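PDB 3WJ2: carboxylesterase, which probably hydrolyses carboxylic ester bonds, as a carboxylesterase of the alpha/beta-hydrolase fold. Local coordinates for residues P124-D129 with N215-N220; S133-A138 with L167-G172; V179-Y184 with K298-I303; K208-F213 with Y250-D255. All coordinates share one frame; numbering follows the deposited sequence.

Contact 1 of 4, residues P124-D129 with N215-N220; sequences PDAFND and NMYSKN
The hydroxyl oxygen of Tyr217 is the polar atom at the heart of this contact, met by the first turn of helix 125-139: Phe127 N lies 3.7 Å from Tyr217 OH. That is too long to count as a hydrogen bond, although the amide end of a helix may still polarise the hydroxyl a little. The methyl of Ala126 and the CB of Phe127 close in on the same oxygen, with Phe127 CB 3.9 Å from Tyr217 OH. Farther back on the ring, Ala126 CB touches Tyr217 CE1 at 4.0 Å, coming in obliquely. Tyr217 reaches this far because its CG stands anti to the backbone N (chi1 -175°), which carries the end of the phenol from the last turn of helix 207-217 close to the other helix. Phe127 instead carries its ring away from the phenol, against Ala164 and Lys168 of helix 157-172. Pro124, preceded by a cis peptide bond, takes the N-cap position, and its carbonyl oxygen receives Asn128 N at 2.8 Å. Lys122, just before 124-129, bonds the carbonyl oxygens of Met216 and Ser218 and so tethers the end of helix 207-217 to the chain leading into helix 125-139. Tyr217 also stacks on Phe87, the phenylalanine of an HGGGF sequence, the signature that forms the oxyanion hole in relatives of the hormone-sensitive lipase family of alpha/beta hydrolases.

Contact 2 of 4, residues S133-A138 with L167-G172; sequences SFHYIA and LKCRDG
A single thiol sits against two aromatic rings here: Cys169 SG approaches His135 NE2 to 3.4 Å and Phe134 CD2 to 4.1 Å. Both are sulfur-aromatic contacts of oblique geometry, the sulfur lying 65° off the normal of the imidazole and 58° off that of the phenyl ring. The two rings are set against each other as well, with Phe134 CD2 3.7 Å above the imidazole plane of His135, over its centre. Different first torsions set them together: in Phe134 CG is anti to the backbone N (chi1 165°), whereas in His135 it is anti to the carbonyl carbon. Tyr131, one turn earlier, meets the His135 ring edge-to-face. Cys169 is the residue of 167-172 that meets 133-138, at one of several places where helices 125-139 and 157-172 touch, while Phe134 also packs onto Leu80 and Tyr82 of strand 78-82 in the central sheet.

Contact 3 of 4, residues V179-Y184 with K298-I303; sequences VQVLFY and KMVARI
Strand 180-183 packs against residues 298-303 of helix 291-303, and the two backbones come nearest where the CA atoms of Val181 and Val300 stand 8.3 Å apart. Val181 points toward the helix; Phe183, two residues on, starts out to the side but brings the end of its ring nearer to it. Val300 points toward the strand and meets both. Its CG1, anti to the backbone N (chi1 173°), does most of the touching, lying 3.7 Å from Val181 CG1 as the two valines slide past each other in opposite directions. Phe183 and Val300 approach each other from opposite directions, Phe183 CZ being 3.8 Å from Val300 CG1 and 4.0 Å from Val300 CB. This is the helix-on-sheet layering of the alpha/beta-hydrolase fold, in which the C-terminal helix covers one face of the parallel strands; Gln180 and Leu182 turn to the other face, against helix 157-172. Val300 also packs on Val246 of the adjacent strand 243-248, and Phe183 on Tyr98 of helix 96-106. The outer side of helix 291-303 faces a second subunit, where Lys298 and Arg302 both form salt bridges to Asp306 of that subunit.

Contact 4 of 4, residues K208-F213 with Y250-D255; sequences KMIRYF and YDPLRD
Apolar contact joins the segments through Ile210 CD1, which meets Pro252 and Leu253 on the loop after strand 243-248. In the alpha/beta-hydrolase fold this loop usually carries the acid of the catalytic triad, and Asp251, beside His281, probably fills that role. Ile210 CD1 is 3.7 Å from Pro252 CG and 3.8 Å from Pro252 CB, the two side chains crossing obliquely. The same methyl lies 3.9 Å from Leu253 CD2. Ile210 extends to this loop because CG1 stands anti to its own carbonyl carbon (chi1 -72°) and the chain then runs straight on to CD1. Phe196 of helix 194-198 packs on Ile210 as well. The side-chain hydrogen bonds within the two segments all lie on 250-255. A type I turn from Asp251 to Arg254 leads into helix 254-266, and Asp251 OD1 caps it by accepting Leu253 N at 2.9 Å, nearly straight but from 54° above the carboxylate plane. The other oxygen, OD2, accepts from Asn248 ND2. One ion pair follows at the helix start: Arg254 holds Asp255 side-on, its NE and NH2 both donating to the one oxygen Asp255 OD1, at 3.0 and 2.9 Å.

In the fold
Contacts 1 and 2 share helix 125-139, their centres about 17 Å apart, and meet where Phe127 CZ packs on Lys168 CD at 3.6 Å. Contact 1 also shares helix 207-217 with contact 4, so that helix bridges the loop bearing Asp251 and the start of helix 125-139. Contact 3 lies across the chain's centre from contact 1, about 25 Å between centres, yet it touches contact 4: Tyr184 CB is 4.0 Å from Asp251 OD2. Ser156, in a GxSxG sequence that fits a nucleophile elbow, probably marks the active site; Ala126, Phe183 and Leu253, from contacts 1, 3 and 4, lie near that elbow without touching it.

Contact 1 of 4, residues P124-D129 with N215-N220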
loop_
_atom_site.group_PDB
_atom_site.type_symbol
_atom_site.label_atom_id
_atom_site.label_comp_id
_atom_site.label_asym_id
_atom_site.label_seq_id
_atom_site.Cartn_x
_atom_site.Cartn_y
_atom_site.Cartn_z
ATOM N N PRO B 124 21.196 -28.208 -0.362
ATOM C CA PRO B 124 21.201 -27.585 0.966
ATOM C C PRO B 124 22.595 -27.273 1.511
ATOM O O PRO B 124 22.678 -27.123 2.727
ATOM C CB PRO B 124 20.539 -28.663 1.848
ATOM C CG PRO B 124 21.184 -29.995 1.340
ATOM C CD PRO B 124 21.091 -29.715 -0.233
ATOM N N ASP B 125 23.641 -27.127 0.662
ATOM C CA ASP B 125 24.972 -26.968 1.253
ATOM C C ASP B 125 25.084 -25.700 2.181
ATOM O O ASP B 125 25.553 -25.823 3.283
ATOM C CB ASP B 125 26.092 -26.925 0.158
ATOM C CG ASP B 125 26.240 -28.300 -0.569
ATOM O OD1 ASP B 125 25.612 -29.302 -0.112
ATOM O OD2 ASP B 125 26.968 -28.377 -1.599
ATOM N N ALA B 126 24.680 -24.507 1.694
ATOM C CA ALA B 126 24.889 -23.293 2.572
ATOM C C ALA B 126 24.050 -23.474 3.812
ATOM O O ALA B 126 24.443 -23.019 4.886
ATOM C CB ALA B 126 24.417 -22.058 1.805
ATOM N N PHE B 127 22.834 -23.976 3.597
ATOM C CA PHE B 127 21.974 -24.156 4.774
ATOM C C PHE B 127 22.632 -25.091 5.812
ATOM O O PHE B 127 22.620 -24.814 7.014
ATOM C CB PHE B 127 20.599 -24.731 4.294
ATOM C CG PHE B 127 19.779 -25.207 5.441
ATOM C CD1 PHE B 127 19.166 -24.334 6.338
ATOM C CD2 PHE B 127 19.762 -26.600 5.698
ATOM C CE1 PHE B 127 18.465 -24.838 7.464
ATOM C CE2 PHE B 127 19.086 -27.098 6.843
ATOM C CZ PHE B 127 18.442 -26.218 7.735
ATOM N N ASN B 128 23.125 -26.264 5.358
ATOM C CA ASN B 128 23.795 -27.171 6.253
ATOM C C ASN B 128 25.053 -26.525 6.863
ATOM O O ASN B 128 25.358 -26.781 8.019
ATOM C CB ASN B 128 24.187 -28.449 5.481
ATOM C CG ASN B 128 22.975 -29.351 5.177
ATOM O OD1 ASN B 128 21.882 -29.250 5.828
ATOM N ND2 ASN B 128 23.164 -30.251 4.177
ATOM N N ASP B 129 25.742 -25.672 6.087
ATOM C CA ASP B 129 26.870 -24.961 6.632
ATOM C C ASP B 129 26.447 -24.036 7.791
ATOM O O ASP B 129 27.140 -23.915 8.824
ATOM C CB ASP B 129 27.571 -24.172 5.546
ATOM C CG ASP B 129 28.254 -25.025 4.548
ATOM O OD1 ASP B 129 28.401 -26.264 4.756
ATOM O OD2 ASP B 129 28.663 -24.498 3.489
ATOM N N ASN B 215 17.580 -19.735 -9.150
ATOM C CA ASN B 215 17.879 -20.880 -9.991
ATOM C C ASN B 215 19.310 -21.388 -9.740
ATOM O O ASN B 215 19.530 -22.598 -9.900
ATOM C CB ASN B 215 17.712 -20.529 -11.471
ATOM C CG ASN B 215 16.222 -20.408 -11.901
ATOM O OD1 ASN B 215 15.299 -20.852 -11.214
ATOM N ND2 ASN B 215 16.008 -19.750 -13.027
ATOM N N MET B 216 20.279 -20.510 -9.423
ATOM C CA MET B 216 21.606 -21.000 -9.142
ATOM C C MET B 216 21.677 -21.789 -7.838
ATOM O O MET B 216 22.450 -22.751 -7.728
ATOM C CB MET B 216 22.695 -19.900 -9.075
ATOM C CG MET B 216 22.968 -19.115 -10.394
ATOM S SD MET B 216 23.590 -20.258 -11.672
ATOM C CE MET B 216 23.526 -19.182 -13.093
ATOM N N TYR B 217 20.881 -21.402 -6.855
ATOM C CA TYR B 217 20.942 -22.045 -5.534
ATOM C C TYR B 217 20.133 -23.364 -5.487
ATOM O O TYR B 217 20.559 -24.330 -4.857
ATOM C CB TYR B 217 20.380 -21.066 -4.481
ATOM C CG TYR B 217 20.468 -21.486 -3.007
ATOM C CD1 TYR B 217 21.626 -22.094 -2.476
ATOM C CD2 TYR B 217 19.354 -21.260 -2.166
ATOM C CE1 TYR B 217 21.699 -22.452 -1.047
ATOM C CE2 TYR B 217 19.445 -21.652 -0.761
ATOM C CZ TYR B 217 20.523 -22.234 -0.281
ATOM O OH TYR B 217 20.523 -22.500 1.046
ATOM N N SER B 218 18.981 -23.371 -6.126
ATOM C CA SER B 218 18.131 -24.578 -6.035
ATOM C C SER B 218 18.752 -25.640 -6.909
ATOM O O SER B 218 19.408 -25.309 -7.940
ATOM C CB SER B 218 16.692 -24.236 -6.470
ATOM O OG SER B 218 16.639 -23.909 -7.905
ATOM N N LYS B 219 18.607 -26.891 -6.495
ATOM C CA LYS B 219 18.924 -28.024 -7.391
ATOM C C LYS B 219 17.839 -28.189 -8.476
ATOM O O LYS B 219 18.131 -28.412 -9.665
ATOM C CB LYS B 219 19.007 -29.261 -6.567
ATOM C CG LYS B 219 20.380 -29.538 -6.082
ATOM C CD LYS B 219 20.449 -31.000 -5.720
ATOM C CE LYS B 219 21.881 -31.393 -5.383
ATOM N NZ LYS B 219 22.886 -31.192 -6.493
ATOM N N ASN B 220 16.577 -28.055 -8.074
ATOM C CA ASN B 220 15.505 -27.880 -9.049
ATOM C C ASN B 220 14.547 -26.797 -8.542
ATOM O O ASN B 220 14.293 -26.710 -7.308
ATOM C CB ASN B 220 14.743 -29.178 -9.170
ATOM C CG ASN B 220 14.184 -29.622 -7.818
ATOM O OD1 ASN B 220 13.093 -29.177 -7.388
ATOM N ND2 ASN B 220 14.950 -30.461 -7.122
#

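Contact 2 of 4, residues S133-A138 with L167-G172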
loop_
_atom_site.group_PDB
_atom_site.type_symbol
_atom_site.label_atom_id
_atom_site.label_comp_id
_atom_site.label_asym_id
_atom_site.label_seq_id
_atom_site.Cartn_x
_atom_site.Cartn_y
_atom_site.Cartn_z
ATOM N N SER B 133 27.467 -24.965 11.434
ATOM C CA SER B 133 28.447 -24.104 12.084
ATOM C C SER B 133 27.927 -23.597 13.425
ATOM O O SER B 133 28.682 -23.399 14.361
ATOM C CB SER B 133 28.978 -22.932 11.182
ATOM O OG SER B 133 27.862 -22.108 10.792
ATOM N N PHE B 134 26.571 -23.323 13.526
ATOM C CA PHE B 134 25.997 -22.883 14.763
ATOM C C PHE B 134 26.237 -23.978 15.819
ATOM O O PHE B 134 26.680 -23.654 16.909
ATOM C CB PHE B 134 24.476 -22.559 14.570
ATOM C CG PHE B 134 23.779 -22.441 15.909
ATOM C CD1 PHE B 134 24.087 -21.380 16.771
ATOM C CD2 PHE B 134 22.946 -23.493 16.371
ATOM C CE1 PHE B 134 23.518 -21.300 18.080
ATOM C CE2 PHE B 134 22.412 -23.391 17.681
ATOM C CZ PHE B 134 22.734 -22.335 18.512
ATOM N N HIS B 135 25.901 -25.202 15.424
ATOM C CA HIS B 135 26.049 -26.267 16.443
ATOM C C HIS B 135 27.484 -26.525 16.764
ATOM O O HIS B 135 27.823 -26.797 17.958
ATOM C CB HIS B 135 25.267 -27.515 16.016
ATOM C CG HIS B 135 23.792 -27.384 16.227
ATOM N ND1 HIS B 135 23.201 -27.340 17.481
ATOM C CD2 HIS B 135 22.804 -27.139 15.336
ATOM C CE1 HIS B 135 21.896 -27.168 17.331
ATOM N NE2 HIS B 135 21.622 -27.065 16.035
ATOM N N TYR B 136 28.377 -26.416 15.796
ATOM C CA TYR B 136 29.830 -26.598 16.072
ATOM C C TYR B 136 30.339 -25.572 17.070
ATOM O O TYR B 136 31.018 -25.944 18.084
ATOM C CB TYR B 136 30.571 -26.538 14.757
ATOM C CG TYR B 136 32.090 -26.718 14.805
ATOM C CD1 TYR B 136 32.695 -27.853 14.333
ATOM C CD2 TYR B 136 32.884 -25.622 15.124
ATOM C CE1 TYR B 136 34.109 -27.923 14.285
ATOM C CE2 TYR B 136 34.260 -25.680 15.072
ATOM C CZ TYR B 136 34.864 -26.843 14.650
ATOM O OH TYR B 136 36.297 -26.862 14.553
ATOM N N ILE B 137 30.058 -24.291 16.810
ATOM C CA ILE B 137 30.510 -23.262 17.721
ATOM C C ILE B 137 29.836 -23.342 19.066
ATOM O O ILE B 137 30.495 -23.120 20.107
ATOM C CB ILE B 137 30.405 -21.856 17.077
ATOM C CG1 ILE B 137 31.337 -21.859 15.868
ATOM C CG2 ILE B 137 30.889 -20.775 18.076
ATOM C CD1 ILE B 137 30.992 -20.755 14.785
ATOM N N ALA B 138 28.576 -23.686 19.117
ATOM C CA ALA B 138 27.879 -23.829 20.394
ATOM C C ALA B 138 28.523 -24.976 21.232
ATOM O O ALA B 138 28.714 -24.819 22.467
ATOM C CB ALA B 138 26.439 -24.061 20.253
ATOM N N LEU B 167 14.594 -22.704 12.321
ATOM C CA LEU B 167 13.453 -23.628 12.105
ATOM C C LEU B 167 13.936 -25.070 12.277
ATOM O O LEU B 167 13.247 -25.917 12.880
ATOM C CB LEU B 167 12.945 -23.518 10.662
ATOM C CG LEU B 167 11.984 -22.386 10.467
ATOM C CD1 LEU B 167 11.681 -22.240 9.003
ATOM C CD2 LEU B 167 10.534 -22.705 11.226
ATOM N N LYS B 168 15.114 -25.408 11.755
ATOM C CA LYS B 168 15.579 -26.820 11.900
ATOM C C LYS B 168 15.955 -27.141 13.359
ATOM O O LYS B 168 15.715 -28.303 13.859
ATOM C CB LYS B 168 16.776 -27.071 10.942
ATOM C CG LYS B 168 17.243 -28.556 11.061
ATOM C CD LYS B 168 18.257 -28.981 10.018
ATOM C CE LYS B 168 18.897 -30.369 10.516
ATOM N NZ LYS B 168 19.706 -30.812 9.251
ATOM N N CYS B 169 16.553 -26.211 14.099
ATOM C CA CYS B 169 16.813 -26.387 15.557
ATOM C C CYS B 169 15.492 -26.657 16.234
ATOM O O CYS B 169 15.435 -27.633 17.045
ATOM C CB CYS B 169 17.450 -25.125 16.211
ATOM S SG CYS B 169 19.143 -24.808 15.626
ATOM N N ARG B 170 14.457 -25.954 15.815
ATOM C CA ARG B 170 13.147 -26.102 16.524
ATOM C C ARG B 170 12.630 -27.485 16.202
ATOM O O ARG B 170 12.198 -28.270 17.171
ATOM C CB ARG B 170 12.239 -24.938 16.062
ATOM C CG ARG B 170 10.895 -24.747 16.874
ATOM C CD ARG B 170 9.894 -25.815 16.483
ATOM N NE ARG B 170 9.656 -25.977 15.029
ATOM C CZ ARG B 170 8.981 -25.122 14.252
ATOM N NH1 ARG B 170 8.439 -24.020 14.796
ATOM N NH2 ARG B 170 8.828 -25.377 12.960
ATOM N N ASP B 171 12.682 -27.833 14.926
ATOM C CA ASP B 171 12.128 -29.149 14.484
ATOM C C ASP B 171 12.842 -30.297 15.150
ATOM O O ASP B 171 12.161 -31.299 15.560
ATOM C CB ASP B 171 12.237 -29.258 12.987
ATOM C CG ASP B 171 11.334 -28.292 12.263
ATOM O OD1 ASP B 171 10.343 -27.801 12.860
ATOM O OD2 ASP B 171 11.517 -28.088 11.041
ATOM N N GLY B 172 14.145 -30.209 15.295
ATOM C CA GLY B 172 14.934 -31.320 15.864
ATOM C C GLY B 172 15.028 -31.332 17.372
ATOM O O GLY B 172 15.741 -32.199 17.888
#

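Contact 3 of 4, residues V179-Y184 with K298-I303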
loop_
_atom_site.group_PDB
_atom_site.type_symbol
_atom_site.label_atom_id
_atom_site.label_comp_id
_atom_site.label_asym_id
_atom_site.label_seq_id
_atom_site.Cartn_x
_atom_site.Cartn_y
_atom_site.Cartn_z
ATOM N N VAL B 179 18.949 -15.520 19.654
ATOM C CA VAL B 179 18.230 -14.474 18.922
ATOM C C VAL B 179 18.522 -14.728 17.444
ATOM O O VAL B 179 19.551 -15.360 17.168
ATOM C CB VAL B 179 18.636 -13.098 19.396
ATOM C CG1 VAL B 179 20.188 -12.795 19.160
ATOM C CG2 VAL B 179 17.728 -12.045 18.611
ATOM N N GLN B 180 17.587 -14.307 16.593
ATOM C CA GLN B 180 17.794 -14.303 15.150
ATOM C C GLN B 180 17.662 -12.899 14.700
ATOM O O GLN B 180 16.623 -12.303 14.861
ATOM C CB GLN B 180 16.850 -15.323 14.431
ATOM C CG GLN B 180 15.343 -15.077 14.746
ATOM C CD GLN B 180 14.457 -16.059 14.041
ATOM O OE1 GLN B 180 14.665 -16.343 12.891
ATOM N NE2 GLN B 180 13.407 -16.583 14.774
ATOM N N VAL B 181 18.737 -12.365 14.113
ATOM C CA VAL B 181 18.733 -10.907 13.739
ATOM C C VAL B 181 18.735 -10.934 12.184
ATOM O O VAL B 181 19.699 -11.424 11.508
ATOM C CB VAL B 181 19.997 -10.274 14.193
ATOM C CG1 VAL B 181 19.887 -8.785 13.745
ATOM C CG2 VAL B 181 20.099 -10.330 15.704
ATOM N N LEU B 182 17.591 -10.517 11.614
ATOM C CA LEU B 182 17.383 -10.791 10.184
ATOM C C LEU B 182 17.296 -9.478 9.444
ATOM O O LEU B 182 16.288 -8.799 9.439
ATOM C CB LEU B 182 15.980 -11.548 9.968
ATOM C CG LEU B 182 15.912 -12.822 10.843
ATOM C CD1 LEU B 182 14.432 -13.412 10.735
ATOM C CD2 LEU B 182 16.953 -13.908 10.516
ATOM N N PHE B 183 18.381 -9.155 8.687
ATOM C CA PHE B 183 18.257 -7.982 7.830
ATOM C C PHE B 183 17.800 -8.425 6.472
ATOM O O PHE B 183 18.498 -9.116 5.682
ATOM C CB PHE B 183 19.735 -7.346 7.641
ATOM C CG PHE B 183 20.216 -6.578 8.826
ATOM C CD1 PHE B 183 19.927 -5.220 8.954
ATOM C CD2 PHE B 183 21.076 -7.207 9.770
ATOM C CE1 PHE B 183 20.342 -4.522 10.118
ATOM C CE2 PHE B 183 21.542 -6.480 10.925
ATOM C CZ PHE B 183 21.198 -5.131 11.050
ATOM N N TYR B 184 16.543 -8.016 6.173
ATOM C CA TYR B 184 15.926 -8.260 4.857
ATOM C C TYR B 184 16.267 -9.631 4.209
ATOM O O TYR B 184 16.794 -9.736 3.062
ATOM C CB TYR B 184 16.169 -7.051 3.889
ATOM C CG TYR B 184 17.593 -6.531 3.869
ATOM C CD1 TYR B 184 18.487 -7.104 2.993
ATOM C CD2 TYR B 184 17.941 -5.517 4.768
ATOM C CE1 TYR B 184 19.827 -6.542 2.965
ATOM C CE2 TYR B 184 19.209 -4.940 4.760
ATOM C CZ TYR B 184 20.088 -5.497 3.873
ATOM O OH TYR B 184 21.435 -4.986 3.871
ATOM N N LYS B 298 23.012 0.779 13.467
ATOM C CA LYS B 298 23.362 1.096 14.860
ATOM C C LYS B 298 22.245 0.761 15.875
ATOM O O LYS B 298 22.475 0.224 16.964
ATOM C CB LYS B 298 23.651 2.616 14.985
ATOM C CG LYS B 298 24.961 2.976 14.487
ATOM C CD LYS B 298 25.152 4.571 14.468
ATOM C CE LYS B 298 25.059 5.174 15.746
ATOM N NZ LYS B 298 25.671 6.534 15.461
ATOM N N MET B 299 20.970 1.053 15.469
ATOM C CA MET B 299 19.770 0.804 16.298
ATOM C C MET B 299 19.775 -0.723 16.623
ATOM O O MET B 299 19.609 -1.105 17.781
ATOM C CB MET B 299 18.474 1.187 15.530
ATOM C CG MET B 299 18.191 2.586 15.721
ATOM S SD MET B 299 16.684 2.759 14.543
ATOM C CE MET B 299 16.467 4.085 15.544
ATOM N N VAL B 300 19.874 -1.530 15.627
ATOM C CA VAL B 300 19.813 -2.988 15.801
ATOM C C VAL B 300 21.000 -3.463 16.615
ATOM O O VAL B 300 20.852 -4.200 17.596
ATOM C CB VAL B 300 19.733 -3.669 14.441
ATOM C CG1 VAL B 300 19.858 -5.167 14.637
ATOM C CG2 VAL B 300 18.346 -3.329 13.780
ATOM N N ALA B 301 22.205 -3.019 16.196
ATOM C CA ALA B 301 23.387 -3.543 16.841
ATOM C C ALA B 301 23.395 -3.214 18.313
ATOM O O ALA B 301 23.904 -4.033 19.066
ATOM C CB ALA B 301 24.655 -2.902 16.107
ATOM N N ARG B 302 22.889 -2.025 18.710
ATOM C CA ARG B 302 22.868 -1.636 20.068
ATOM C C ARG B 302 21.863 -2.299 20.967
ATOM O O ARG B 302 22.030 -2.215 22.195
ATOM C CB ARG B 302 22.869 -0.080 20.195
ATOM C CG ARG B 302 24.101 0.524 19.610
ATOM C CD ARG B 302 23.998 2.094 19.690
ATOM N NE ARG B 302 25.226 2.632 19.058
ATOM C CZ ARG B 302 25.527 3.925 19.094
ATOM N NH1 ARG B 302 24.675 4.776 19.664
ATOM N NH2 ARG B 302 26.662 4.374 18.573
ATOM N N ILE B 303 20.886 -3.026 20.392
ATOM C CA ILE B 303 19.945 -3.792 21.238
ATOM C C ILE B 303 20.352 -5.272 21.225
ATOM O O ILE B 303 19.884 -5.964 22.080
ATOM C CB ILE B 303 18.454 -3.598 20.917
ATOM C CG1 ILE B 303 18.020 -4.022 19.466
ATOM C CG2 ILE B 303 18.144 -2.066 21.139
ATOM C CD1 ILE B 303 16.476 -4.246 19.413
#

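Contact 4 of 4, residues K208-F213 with Y250-D255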
loop_
_atom_site.group_PDB
_atom_site.type_symbol
_atom_site.label_atom_id
_atom_site.label_comp_id
_atom_site.label_asym_id
_atom_site.label_seq_id
_atom_site.Cartn_x
_atom_site.Cartn_y
_atom_site.Cartn_z
ATOM N N LYS B 208 14.663 -10.181 -12.389
ATOM C CA LYS B 208 15.479 -11.103 -13.182
ATOM C C LYS B 208 16.637 -11.623 -12.363
ATOM O O LYS B 208 16.908 -12.809 -12.418
ATOM C CB LYS B 208 16.019 -10.459 -14.432
ATOM C CG LYS B 208 14.902 -10.300 -15.472
ATOM C CD LYS B 208 15.448 -9.456 -16.615
ATOM C CE LYS B 208 16.229 -10.374 -17.533
ATOM N NZ LYS B 208 16.544 -9.665 -18.790
ATOM N N MET B 209 17.266 -10.745 -11.589
ATOM C CA MET B 209 18.385 -11.274 -10.743
ATOM C C MET B 209 17.889 -12.175 -9.614
ATOM O O MET B 209 18.581 -13.163 -9.251
ATOM C CB MET B 209 19.223 -10.120 -10.181
ATOM C CG MET B 209 20.109 -9.602 -11.296
ATOM S SD MET B 209 21.179 -10.937 -12.092
ATOM C CE MET B 209 22.152 -11.432 -10.637
ATOM N N ILE B 210 16.736 -11.828 -8.991
ATOM C CA ILE B 210 16.205 -12.685 -7.936
ATOM C C ILE B 210 16.021 -14.086 -8.525
ATOM O O ILE B 210 16.351 -15.082 -7.873
ATOM C CB ILE B 210 14.884 -12.126 -7.377
ATOM C CG1 ILE B 210 15.182 -10.896 -6.556
ATOM C CG2 ILE B 210 14.173 -13.175 -6.465
ATOM C CD1 ILE B 210 13.856 -10.016 -6.159
ATOM N N ARG B 211 15.479 -14.147 -9.734
ATOM C CA ARG B 211 15.315 -15.486 -10.386
ATOM C C ARG B 211 16.613 -16.195 -10.665
ATOM O O ARG B 211 16.718 -17.423 -10.449
ATOM C CB ARG B 211 14.403 -15.429 -11.641
ATOM C CG ARG B 211 12.959 -15.027 -11.122
ATOM C CD ARG B 211 11.815 -15.176 -12.199
ATOM N NE ARG B 211 10.643 -14.296 -11.979
ATOM C CZ ARG B 211 10.504 -13.087 -12.545
ATOM N NH1 ARG B 211 11.462 -12.620 -13.349
ATOM N NH2 ARG B 211 9.419 -12.329 -12.333
ATOM N N TYR B 212 17.602 -15.442 -11.122
ATOM C CA TYR B 212 18.911 -15.968 -11.474
ATOM C C TYR B 212 19.505 -16.561 -10.193
ATOM O O TYR B 212 19.919 -17.723 -10.222
ATOM C CB TYR B 212 19.815 -14.825 -12.030
ATOM C CG TYR B 212 21.307 -15.128 -12.260
ATOM C CD1 TYR B 212 21.787 -15.364 -13.537
ATOM C CD2 TYR B 212 22.219 -15.141 -11.211
ATOM C CE1 TYR B 212 23.132 -15.557 -13.796
ATOM C CE2 TYR B 212 23.542 -15.467 -11.432
ATOM C CZ TYR B 212 24.003 -15.648 -12.734
ATOM O OH TYR B 212 25.340 -15.810 -12.952
ATOM N N PHE B 213 19.485 -15.829 -9.091
ATOM C CA PHE B 213 20.020 -16.383 -7.825
ATOM C C PHE B 213 19.260 -17.623 -7.391
ATOM O O PHE B 213 19.895 -18.570 -6.895
ATOM C CB PHE B 213 19.996 -15.352 -6.714
ATOM C CG PHE B 213 20.978 -14.210 -6.940
ATOM C CD1 PHE B 213 22.266 -14.489 -7.309
ATOM C CD2 PHE B 213 20.576 -12.857 -6.763
ATOM C CE1 PHE B 213 23.238 -13.460 -7.565
ATOM C CE2 PHE B 213 21.544 -11.822 -6.987
ATOM C CZ PHE B 213 22.850 -12.147 -7.392
ATOM N N TYR B 250 11.735 0.185 -0.135
ATOM C CA TYR B 250 11.713 0.049 -1.609
ATOM C C TYR B 250 12.520 -1.143 -2.055
ATOM O O TYR B 250 13.638 -1.018 -2.513
ATOM C CB TYR B 250 12.341 1.360 -2.131
ATOM C CG TYR B 250 11.429 2.588 -1.914
ATOM C CD1 TYR B 250 10.195 2.646 -2.525
ATOM C CD2 TYR B 250 11.840 3.618 -1.128
ATOM C CE1 TYR B 250 9.357 3.795 -2.286
ATOM C CE2 TYR B 250 11.100 4.775 -0.953
ATOM C CZ TYR B 250 9.845 4.823 -1.542
ATOM O OH TYR B 250 9.085 5.971 -1.405
ATOM N N ASP B 251 12.011 -2.299 -1.756
ATOM C CA ASP B 251 12.846 -3.542 -1.941
ATOM C C ASP B 251 11.849 -4.616 -2.346
ATOM O O ASP B 251 10.805 -4.825 -1.686
ATOM C CB ASP B 251 13.493 -3.877 -0.567
ATOM C CG ASP B 251 14.214 -5.219 -0.536
ATOM O OD1 ASP B 251 14.200 -6.043 -1.409
ATOM O OD2 ASP B 251 14.899 -5.350 0.523
ATOM N N PRO B 252 12.097 -5.319 -3.453
ATOM C CA PRO B 252 11.152 -6.403 -3.861
ATOM C C PRO B 252 10.900 -7.477 -2.785
ATOM O O PRO B 252 9.841 -8.110 -2.744
ATOM C CB PRO B 252 11.729 -6.981 -5.135
ATOM C CG PRO B 252 13.203 -6.480 -5.154
ATOM C CD PRO B 252 13.310 -5.271 -4.313
ATOM N N LEU B 253 11.895 -7.717 -1.897
ATOM C CA LEU B 253 11.785 -8.748 -0.871
ATOM C C LEU B 253 10.972 -8.354 0.358
ATOM O O LEU B 253 10.812 -9.130 1.284
ATOM C CB LEU B 253 13.204 -9.116 -0.339
ATOM C CG LEU B 253 14.019 -9.736 -1.421
ATOM C CD1 LEU B 253 15.324 -10.385 -0.762
ATOM C CD2 LEU B 253 13.381 -10.683 -2.354
ATOM N N ARG B 254 10.493 -7.096 0.454
ATOM C CA ARG B 254 9.932 -6.542 1.656
ATOM C C ARG B 254 8.634 -7.253 2.112
ATOM O O ARG B 254 8.482 -7.537 3.293
ATOM C CB ARG B 254 9.598 -5.052 1.378
ATOM C CG ARG B 254 8.926 -4.294 2.553
ATOM C CD ARG B 254 8.327 -2.965 2.034
ATOM N NE ARG B 254 7.080 -3.305 1.370
ATOM C CZ ARG B 254 6.363 -2.366 0.728
ATOM N NH1 ARG B 254 6.872 -1.145 0.502
ATOM N NH2 ARG B 254 5.198 -2.708 0.181
ATOM N N ASP B 255 7.680 -7.404 1.201
ATOM C CA ASP B 255 6.337 -7.877 1.736
ATOM C C ASP B 255 6.405 -9.282 2.434
ATOM O O ASP B 255 5.888 -9.418 3.557
ATOM C CB ASP B 255 5.261 -7.874 0.673
ATOM C CG ASP B 255 4.772 -6.410 0.316
ATOM O OD1 ASP B 255 5.083 -5.470 1.054
ATOM O OD2 ASP B 255 4.066 -6.288 -0.703
#